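Local atomic coordinates of transcriptional regulator (TetR/AcrR family) (Bacillus halodurans, PDB entry 5GP9), a protein that binds DNA as a TetR-family repressor and probably regulates fatty acid degradation genes in response to a long-chain fatty acyl effector. Residues T77-K82 against K140-Q145; H22-A27 against N48-V53. All coordinates share one frame; numbering follows the deposited sequence.

Contact 1: residues T77-K82 against K140-Q145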
ATOM      1  N   THR A  77      27.243  -4.964 -12.565  1.00 54.59           N
ATOM      2  CA  THR A  77      28.215  -4.088 -11.900  1.00 65.59           C
ATOM      3  C   THR A  77      27.528  -2.866 -11.343  1.00 70.48           C
ATOM      4  O   THR A  77      27.518  -2.643 -10.125  1.00 86.55           O
ATOM      5  CB  THR A  77      29.383  -3.728 -12.816  1.00 68.33           C
ATOM      6  OG1 THR A  77      30.147  -4.920 -13.024  1.00 76.11           O
ATOM      7  CG2 THR A  77      30.299  -2.678 -12.191  1.00 74.15           C
ATOM      8  N   ASP A  78      26.919  -2.110 -12.240  1.00 65.07           N
ATOM      9  CA  ASP A  78      26.411  -0.802 -11.935  1.00 64.21           C
ATOM     10  C   ASP A  78      25.153  -0.910 -11.030  1.00 64.52           C
ATOM     11  O   ASP A  78      24.299  -1.761 -11.258  1.00 59.80           O
ATOM     12  CB  ASP A  78      26.158  -0.097 -13.285  1.00 71.27           C
ATOM     13  CG  ASP A  78      25.570   1.276 -13.135  1.00 80.86           C
ATOM     14  OD1 ASP A  78      24.978   1.543 -12.075  1.00 79.77           O
ATOM     15  OD2 ASP A  78      25.668   2.084 -14.085  1.00 88.83           O
ATOM     16  N   VAL A  79      25.034  -0.068 -10.009  1.00 52.62           N
ATOM     17  CA  VAL A  79      23.871  -0.177  -9.100  1.00 52.69           C
ATOM     18  C   VAL A  79      22.564   0.487  -9.656  1.00 56.36           C
ATOM     19  O   VAL A  79      21.440   0.347  -9.051  1.00 43.37           O
ATOM     20  CB  VAL A  79      24.203   0.377  -7.693  1.00 59.14           C
ATOM     21  CG1 VAL A  79      25.508  -0.178  -7.155  1.00 56.42           C
ATOM     22  CG2 VAL A  79      24.229   1.889  -7.696  1.00 63.61           C
ATOM     23  N   GLU A  80      22.751   1.311 -10.708  1.00 50.51           N
ATOM     24  CA  GLU A  80      21.695   1.755 -11.653  1.00 57.38           C
ATOM     25  C   GLU A  80      21.083   0.508 -12.255  1.00 45.86           C
ATOM     26  O   GLU A  80      19.859   0.323 -12.295  1.00 46.91           O
ATOM     27  CB  GLU A  80      22.313   2.624 -12.783  1.00 67.72           C
ATOM     28  CG  GLU A  80      21.472   2.958 -14.025  1.00 77.08           C
ATOM     29  CD  GLU A  80      21.699   1.962 -15.179  1.00 88.07           C
ATOM     30  OE1 GLU A  80      22.867   1.857 -15.662  1.00 84.14           O
ATOM     31  OE2 GLU A  80      20.715   1.268 -15.588  1.00 79.60           O
ATOM     32  N   GLU A  81      21.963  -0.372 -12.709  1.00 48.92           N
ATOM     33  CA  GLU A  81      21.525  -1.609 -13.304  1.00 41.03           C
ATOM     34  C   GLU A  81      20.798  -2.436 -12.263  1.00 35.91           C
ATOM     35  O   GLU A  81      19.779  -3.019 -12.577  1.00 33.39           O
ATOM     36  CB  GLU A  81      22.729  -2.392 -13.864  1.00 51.67           C
ATOM     37  CG  GLU A  81      22.461  -3.317 -15.035  1.00 58.04           C
ATOM     38  CD  GLU A  81      23.739  -4.073 -15.418  1.00 68.99           C
ATOM     39  OE1 GLU A  81      23.759  -5.322 -15.310  1.00 67.51           O
ATOM     40  OE2 GLU A  81      24.752  -3.409 -15.749  1.00 83.15           O
ATOM     41  N   LYS A  82      21.352  -2.501 -11.059  1.00 32.98           N
ATOM     42  CA  LYS A  82      20.809  -3.340  -9.985  1.00 37.15           C
ATOM     43  C   LYS A  82      19.376  -2.914  -9.573  1.00 35.17           C
ATOM     44  O   LYS A  82      18.520  -3.772  -9.291  1.00 32.79           O
ATOM     45  CB  LYS A  82      21.737  -3.350  -8.813  1.00 36.10           C
ATOM     46  CG  LYS A  82      23.015  -4.102  -9.129  1.00 38.39           C
ATOM     47  CD  LYS A  82      23.759  -4.326  -7.834  1.00 37.49           C
ATOM     48  CE  LYS A  82      25.110  -5.000  -8.092  1.00 44.23           C
ATOM     49  NZ  LYS A  82      25.807  -5.199  -6.798  1.00 43.78           N
ATOM     50  N   LYS A 140      29.181   3.798  -3.232  1.00 43.01           N
ATOM     51  CA  LYS A 140      29.835   4.006  -4.532  1.00 45.58           C
ATOM     52  C   LYS A 140      29.421   5.282  -5.220  1.00 45.32           C
ATOM     53  O   LYS A 140      29.684   5.475  -6.401  1.00 46.75           O
ATOM     54  CB  LYS A 140      29.550   2.808  -5.463  1.00 45.49           C
ATOM     55  CG  LYS A 140      29.804   1.449  -4.803  1.00 40.42           C
ATOM     56  CD  LYS A 140      29.703   0.272  -5.779  1.00 46.26           C
ATOM     57  CE  LYS A 140      29.949  -1.118  -5.182  1.00 46.99           C
ATOM     58  NZ  LYS A 140      30.841  -1.080  -4.004  1.00 50.33           N
ATOM     59  N   GLY A 141      28.705   6.166  -4.528  1.00 42.17           N
ATOM     60  CA  GLY A 141      28.485   7.496  -5.043  1.00 40.50           C
ATOM     61  C   GLY A 141      27.364   7.646  -6.043  1.00 43.30           C
ATOM     62  O   GLY A 141      27.143   8.735  -6.523  1.00 45.99           O
ATOM     63  N   TYR A 142      26.601   6.576  -6.292  1.00 41.77           N
ATOM     64  CA  TYR A 142      25.493   6.634  -7.226  1.00 38.38           C
ATOM     65  C   TYR A 142      24.212   7.262  -6.602  1.00 32.60           C
ATOM     66  O   TYR A 142      23.504   8.063  -7.274  1.00 38.77           O
ATOM     67  CB  TYR A 142      25.158   5.257  -7.737  1.00 43.60           C
ATOM     68  CG  TYR A 142      24.107   5.306  -8.839  1.00 48.50           C
ATOM     69  CD1 TYR A 142      24.332   6.030 -10.021  1.00 49.66           C
ATOM     70  CD2 TYR A 142      22.880   4.634  -8.707  1.00 49.03           C
ATOM     71  CE1 TYR A 142      23.389   6.059 -11.050  1.00 52.04           C
ATOM     72  CE2 TYR A 142      21.947   4.636  -9.729  1.00 47.76           C
ATOM     73  CZ  TYR A 142      22.183   5.367 -10.890  1.00 52.69           C
ATOM     74  OH  TYR A 142      21.247   5.371 -11.904  1.00 52.36           O
ATOM     75  N   PHE A 143      23.902   6.885  -5.371  1.00 31.77           N
ATOM     76  CA  PHE A 143      22.845   7.565  -4.638  1.00 33.15           C
ATOM     77  C   PHE A 143      23.358   8.636  -3.699  1.00 34.55           C
ATOM     78  O   PHE A 143      24.411   8.489  -3.069  1.00 38.90           O
ATOM     79  CB  PHE A 143      22.039   6.579  -3.783  1.00 33.01           C
ATOM     80  CG  PHE A 143      21.429   5.450  -4.541  1.00 31.26           C
ATOM     81  CD1 PHE A 143      20.799   5.653  -5.777  1.00 32.71           C
ATOM     82  CD2 PHE A 143      21.465   4.175  -4.000  1.00 32.51           C
ATOM     83  CE1 PHE A 143      20.205   4.597  -6.484  1.00 32.85           C
ATOM     84  CE2 PHE A 143      20.918   3.098  -4.702  1.00 33.52           C
ATOM     85  CZ  PHE A 143      20.238   3.307  -5.903  1.00 32.21           C
ATOM     86  N   PHE A 144      22.532   9.685  -3.575  1.00 35.24           N
ATOM     87  CA  PHE A 144      22.727  10.830  -2.707  1.00 39.69           C
ATOM     88  C   PHE A 144      23.262  10.359  -1.360  1.00 42.88           C
ATOM     89  O   PHE A 144      22.675   9.478  -0.725  1.00 38.67           O
ATOM     90  CB  PHE A 144      21.373  11.601  -2.672  1.00 48.27           C
ATOM     91  CG  PHE A 144      21.337  12.768  -1.779  1.00 56.64           C
ATOM     92  CD1 PHE A 144      22.305  13.781  -1.894  1.00 70.55           C
ATOM     93  CD2 PHE A 144      20.312  12.906  -0.828  1.00 62.44           C
ATOM     94  CE1 PHE A 144      22.282  14.903  -1.055  1.00 74.91           C
ATOM     95  CE2 PHE A 144      20.268  14.037   0.004  1.00 74.60           C
ATOM     96  CZ  PHE A 144      21.259  15.032  -0.104  1.00 75.99           C
ATOM     97  N   GLN A 145      24.437  10.858  -0.945  1.00 42.47           N
ATOM     98  CA  GLN A 145      25.040  10.433   0.333  1.00 42.79           C
ATOM     99  C   GLN A 145      24.216  10.672   1.609  1.00 36.47           C
ATOM    100  O   GLN A 145      24.334   9.896   2.563  1.00 44.75           O
ATOM    101  CB  GLN A 145      26.434  11.068   0.547  1.00 52.40           C
ATOM    102  CG  GLN A 145      27.602  10.356  -0.147  1.00 63.34           C
ATOM    103  CD  GLN A 145      27.901   8.949   0.400  1.00 69.21           C
ATOM    104  OE1 GLN A 145      27.175   8.005   0.124  1.00 80.87           O
ATOM    105  NE2 GLN A 145      28.988   8.810   1.142  1.00 71.41           N
TER
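V79 and Y142 meet where the first turn of helix 79-95 packs against the loop that leaves helix 113-139, at one end of the all-helical C-terminal domain of this TetR-family regulator. The Y142 side chain can be followed outward from the loop. With its CG anti to the backbone N (chi1 -173°), it reaches along the start of the helix. Its CB already touches V79 CG2 at 3.5 Å; one bond further, CG lies at a similar distance from the same methyl. CD2 comes closer still, 3.2 Å from V79 CG2, a snug apolar approach in which the valine and the tyrosine lie alongside each other, pointing opposite ways. CE2 then runs beside the backbone of E80, 3.5 Å from its CA, and CZ moves on to E80 CB. Beyond the methyl, therefore, the ring lies against main chain and the root of a side chain, while the E80 carboxylate bends off at chi2 (-94°). F143, the next residue of the loop, rests on L134 of helix 113-139, and both aromatic residues also touch L188 of helix 180-189. The helix start is fixed by D78, the N-cap residue, whose OD1 accepts from E80 N at 2.6 Å. At the far end of the tyrosine, Y142 OH sits 3.1 Å from E80 CB, with E80 CG almost as near.

Contact 2: residues H22-A27 against N48-V53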
ATOM      1  N   HIS A  22     -12.207 -16.705  -5.681  1.00 38.17           N
ATOM      2  CA  HIS A  22     -13.334 -16.531  -4.783  1.00 42.43           C
ATOM      3  C   HIS A  22     -13.056 -15.647  -3.606  1.00 46.48           C
ATOM      4  O   HIS A  22     -13.958 -15.378  -2.818  1.00 51.12           O
ATOM      5  CB  HIS A  22     -13.809 -17.910  -4.271  1.00 56.43           C
ATOM      6  CG  HIS A  22     -14.240 -18.829  -5.377  1.00 60.87           C
ATOM      7  ND1 HIS A  22     -13.763 -20.113  -5.516  1.00 60.09           N
ATOM      8  CD2 HIS A  22     -15.050 -18.608  -6.442  1.00 67.16           C
ATOM      9  CE1 HIS A  22     -14.257 -20.642  -6.623  1.00 59.36           C
ATOM     10  NE2 HIS A  22     -15.051 -19.757  -7.194  1.00 68.69           N
ATOM     11  N   GLY A  23     -11.806 -15.228  -3.433  1.00 42.58           N
ATOM     12  CA  GLY A  23     -11.453 -14.319  -2.390  1.00 39.25           C
ATOM     13  C   GLY A  23     -11.195 -15.100  -1.196  1.00 34.75           C
ATOM     14  O   GLY A  23     -11.665 -16.250  -1.086  1.00 45.31           O
ATOM     15  N   TYR A  24     -10.450 -14.507  -0.266  1.00 35.27           N
ATOM     16  CA  TYR A  24      -9.879 -15.219   0.862  1.00 35.99           C
ATOM     17  C   TYR A  24     -10.914 -15.743   1.830  1.00 46.45           C
ATOM     18  O   TYR A  24     -10.770 -16.860   2.374  1.00 42.93           O
ATOM     19  CB  TYR A  24      -8.889 -14.376   1.645  1.00 41.20           C
ATOM     20  CG  TYR A  24      -8.311 -15.025   2.930  1.00 43.06           C
ATOM     21  CD1 TYR A  24      -7.412 -16.055   2.878  1.00 43.15           C
ATOM     22  CD2 TYR A  24      -8.657 -14.550   4.196  1.00 51.76           C
ATOM     23  CE1 TYR A  24      -6.885 -16.612   4.010  1.00 39.47           C
ATOM     24  CE2 TYR A  24      -8.121 -15.106   5.344  1.00 45.40           C
ATOM     25  CZ  TYR A  24      -7.257 -16.140   5.243  1.00 50.21           C
ATOM     26  OH  TYR A  24      -6.736 -16.713   6.354  1.00 49.93           O
ATOM     27  N   HIS A  25     -11.906 -14.911   2.100  1.00 44.69           N
ATOM     28  CA  HIS A  25     -12.926 -15.275   3.060  1.00 58.90           C
ATOM     29  C   HIS A  25     -13.727 -16.506   2.628  1.00 50.25           C
ATOM     30  O   HIS A  25     -13.939 -17.398   3.414  1.00 56.10           O
ATOM     31  CB  HIS A  25     -13.873 -14.094   3.313  1.00 67.87           C
ATOM     32  CG  HIS A  25     -13.188 -12.877   3.864  1.00 81.15           C
ATOM     33  ND1 HIS A  25     -13.366 -11.615   3.328  1.00 88.25           N
ATOM     34  CD2 HIS A  25     -12.310 -12.731   4.886  1.00 83.05           C
ATOM     35  CE1 HIS A  25     -12.649 -10.740   4.011  1.00 83.66           C
ATOM     36  NE2 HIS A  25     -11.991 -11.392   4.953  1.00 85.03           N
ATOM     37  N   GLN A  26     -14.216 -16.507   1.403  1.00 53.87           N
ATOM     38  CA  GLN A  26     -14.892 -17.649   0.835  1.00 53.56           C
ATOM     39  C   GLN A  26     -13.991 -18.864   0.488  1.00 59.88           C
ATOM     40  O   GLN A  26     -14.505 -19.954   0.256  1.00 63.71           O
ATOM     41  CB  GLN A  26     -15.615 -17.229  -0.438  1.00 61.10           C
ATOM     42  CG  GLN A  26     -16.869 -16.427  -0.194  1.00 71.16           C
ATOM     43  CD  GLN A  26     -17.596 -16.102  -1.479  1.00 80.06           C
ATOM     44  OE1 GLN A  26     -17.204 -16.530  -2.577  1.00 90.54           O
ATOM     45  NE2 GLN A  26     -18.673 -15.346  -1.353  1.00 88.15           N
ATOM     46  N   ALA A  27     -12.677 -18.696   0.397  1.00 53.09           N
ATOM     47  CA  ALA A  27     -11.788 -19.836   0.154  1.00 53.91           C
ATOM     48  C   ALA A  27     -11.924 -20.766   1.365  1.00 53.62           C
ATOM     49  O   ALA A  27     -11.987 -20.296   2.479  1.00 60.76           O
ATOM     50  CB  ALA A  27     -10.345 -19.379  -0.016  1.00 49.26           C
ATOM     51  N   ASN A  48      -2.310 -26.604   8.815  1.00 39.20           N
ATOM     52  CA  ASN A  48      -3.368 -26.656   9.870  1.00 39.43           C
ATOM     53  C   ASN A  48      -4.721 -26.093   9.458  1.00 40.88           C
ATOM     54  O   ASN A  48      -5.760 -26.609   9.831  1.00 43.27           O
ATOM     55  CB  ASN A  48      -2.840 -25.941  11.161  1.00 51.40           C
ATOM     56  CG  ASN A  48      -1.710 -26.724  11.864  1.00 63.57           C
ATOM     57  OD1 ASN A  48      -1.985 -27.444  12.815  1.00 91.75           O
ATOM     58  ND2 ASN A  48      -0.462 -26.620  11.400  1.00 55.99           N
ATOM     59  N   ASN A  49      -4.741 -25.034   8.649  1.00 30.93           N
ATOM     60  CA  ASN A  49      -5.936 -24.355   8.298  1.00 35.06           C
ATOM     61  C   ASN A  49      -5.579 -23.402   7.164  1.00 30.92           C
ATOM     62  O   ASN A  49      -4.409 -23.351   6.745  1.00 32.90           O
ATOM     63  CB  ASN A  49      -6.531 -23.564   9.508  1.00 38.71           C
ATOM     64  CG  ASN A  49      -5.681 -22.380   9.918  1.00 44.94           C
ATOM     65  OD1 ASN A  49      -4.452 -22.315   9.635  1.00 38.01           O
ATOM     66  ND2 ASN A  49      -6.326 -21.420  10.649  1.00 52.78           N
ATOM     67  N   LYS A  50      -6.582 -22.693   6.702  1.00 36.40           N
ATOM     68  CA  LYS A  50      -6.448 -21.768   5.585  1.00 42.18           C
ATOM     69  C   LYS A  50      -5.332 -20.737   5.772  1.00 40.48           C
ATOM     70  O   LYS A  50      -4.612 -20.415   4.842  1.00 35.24           O
ATOM     71  CB  LYS A  50      -7.803 -21.101   5.368  1.00 46.39           C
ATOM     72  CG  LYS A  50      -7.839 -20.038   4.300  1.00 54.21           C
ATOM     73  CD  LYS A  50      -9.251 -19.636   3.982  1.00 52.72           C
ATOM     74  CE  LYS A  50     -10.000 -19.059   5.184  1.00 51.37           C
ATOM     75  NZ  LYS A  50     -11.106 -18.271   4.592  1.00 53.40           N
ATOM     76  N   GLU A  51      -5.206 -20.195   6.988  1.00 41.68           N
ATOM     77  CA  GLU A  51      -4.186 -19.170   7.280  1.00 34.37           C
ATOM     78  C   GLU A  51      -2.839 -19.658   7.175  1.00 32.92           C
ATOM     79  O   GLU A  51      -1.916 -18.979   6.678  1.00 32.92           O
ATOM     80  CB  GLU A  51      -4.353 -18.562   8.707  1.00 42.68           C
ATOM     81  CG  GLU A  51      -5.122 -17.272   8.662  1.00 55.78           C
ATOM     82  CD  GLU A  51      -5.127 -16.457   9.942  1.00 55.90           C
ATOM     83  OE1 GLU A  51      -4.146 -16.557  10.772  1.00 48.55           O
ATOM     84  OE2 GLU A  51      -6.165 -15.735  10.041  1.00 52.42           O
ATOM     85  N   ASP A  52      -2.668 -20.880   7.621  1.00 33.09           N
ATOM     86  CA  ASP A  52      -1.389 -21.473   7.583  1.00 32.66           C
ATOM     87  C   ASP A  52      -0.953 -21.704   6.115  1.00 29.83           C
ATOM     88  O   ASP A  52       0.270 -21.519   5.798  1.00 30.41           O
ATOM     89  CB  ASP A  52      -1.422 -22.795   8.333  1.00 35.70           C
ATOM     90  CG  ASP A  52      -0.092 -23.453   8.404  1.00 34.53           C
ATOM     91  OD1 ASP A  52       0.971 -22.801   8.430  1.00 38.12           O
ATOM     92  OD2 ASP A  52      -0.054 -24.671   8.410  1.00 36.18           O
ATOM     93  N   VAL A  53      -1.923 -22.065   5.277  1.00 32.39           N
ATOM     94  CA  VAL A  53      -1.667 -22.267   3.780  1.00 31.86           C
ATOM     95  C   VAL A  53      -1.180 -20.948   3.163  1.00 30.27           C
ATOM     96  O   VAL A  53      -0.104 -20.890   2.516  1.00 29.97           O
ATOM     97  CB  VAL A  53      -2.924 -22.711   2.978  1.00 37.59           C
ATOM     98  CG1 VAL A  53      -2.553 -22.888   1.485  1.00 35.91           C
ATOM     99  CG2 VAL A  53      -3.561 -24.016   3.517  1.00 35.66           C
TER
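K50 reaches from the first turn of helix 50-74 to residues 24-27, where its ammonium meets backbone oxygens and the ring of Y24. The hydrogen bonds come first: K50 NZ donates to Y24 O at 2.7 Å and to A27 O at 3.1 Å, approaching each oxygen with a modest tilt from its carbonyl plane. H25 O is also near, 3.2 Å from K50 NZ. The partly negative carbonyl oxygens, together with the ring face, would probably stabilise the ammonium charge. Two further bonds hold the partners themselves: N49 caps helix 50-74, its OD1 accepting from D52 N at 3.0 Å, and Y24 N is held by E107, linking this corner to helix 98-107.

The second kind of interaction involves the aromatic face. K50 NZ stands 4.3 Å from the centroid of the Y24 ring and only 5° off its normal, a cation-pi contact, while CE makes a CH-pi contact on that face. The lysine chain is extended as far as CD and bends at chi3 (60°), a turn that brings the ammonium over the ring while it still reaches the carbonyls.

Apolar packing completes the joint. K50 CG lies 3.6 Å from Y24 CE1, and K50 CD approaches A27 CB at 4.2 Å. A27 in turn rests on V18 and I19 of helix 8-26.

The arrangement belongs to the TetR-type DNA-binding domain, where the helices flanking the predicted helix-turn-helix (28-47) close on each other.

Overall arrangement
Contact 2 belongs to the DNA-binding end of the subunit and contact 1 to the far end of the C-terminal domain; their centres are 41 Å apart, with the centre of the chain between them, and their nearest atoms are about 28 Å apart. Both segments of contact 2 precede those of contact 1 in the chain. Helix 50-74 starts in contact 2, and the next helix, 79-95, starts in contact 1. Bound palmitic acid lies about 13 Å from the Y24 side chain, so contact 2 does not line the fatty acid site. Both contacts approach the second subunit: H25 packs on its S111, and F143 on its L191.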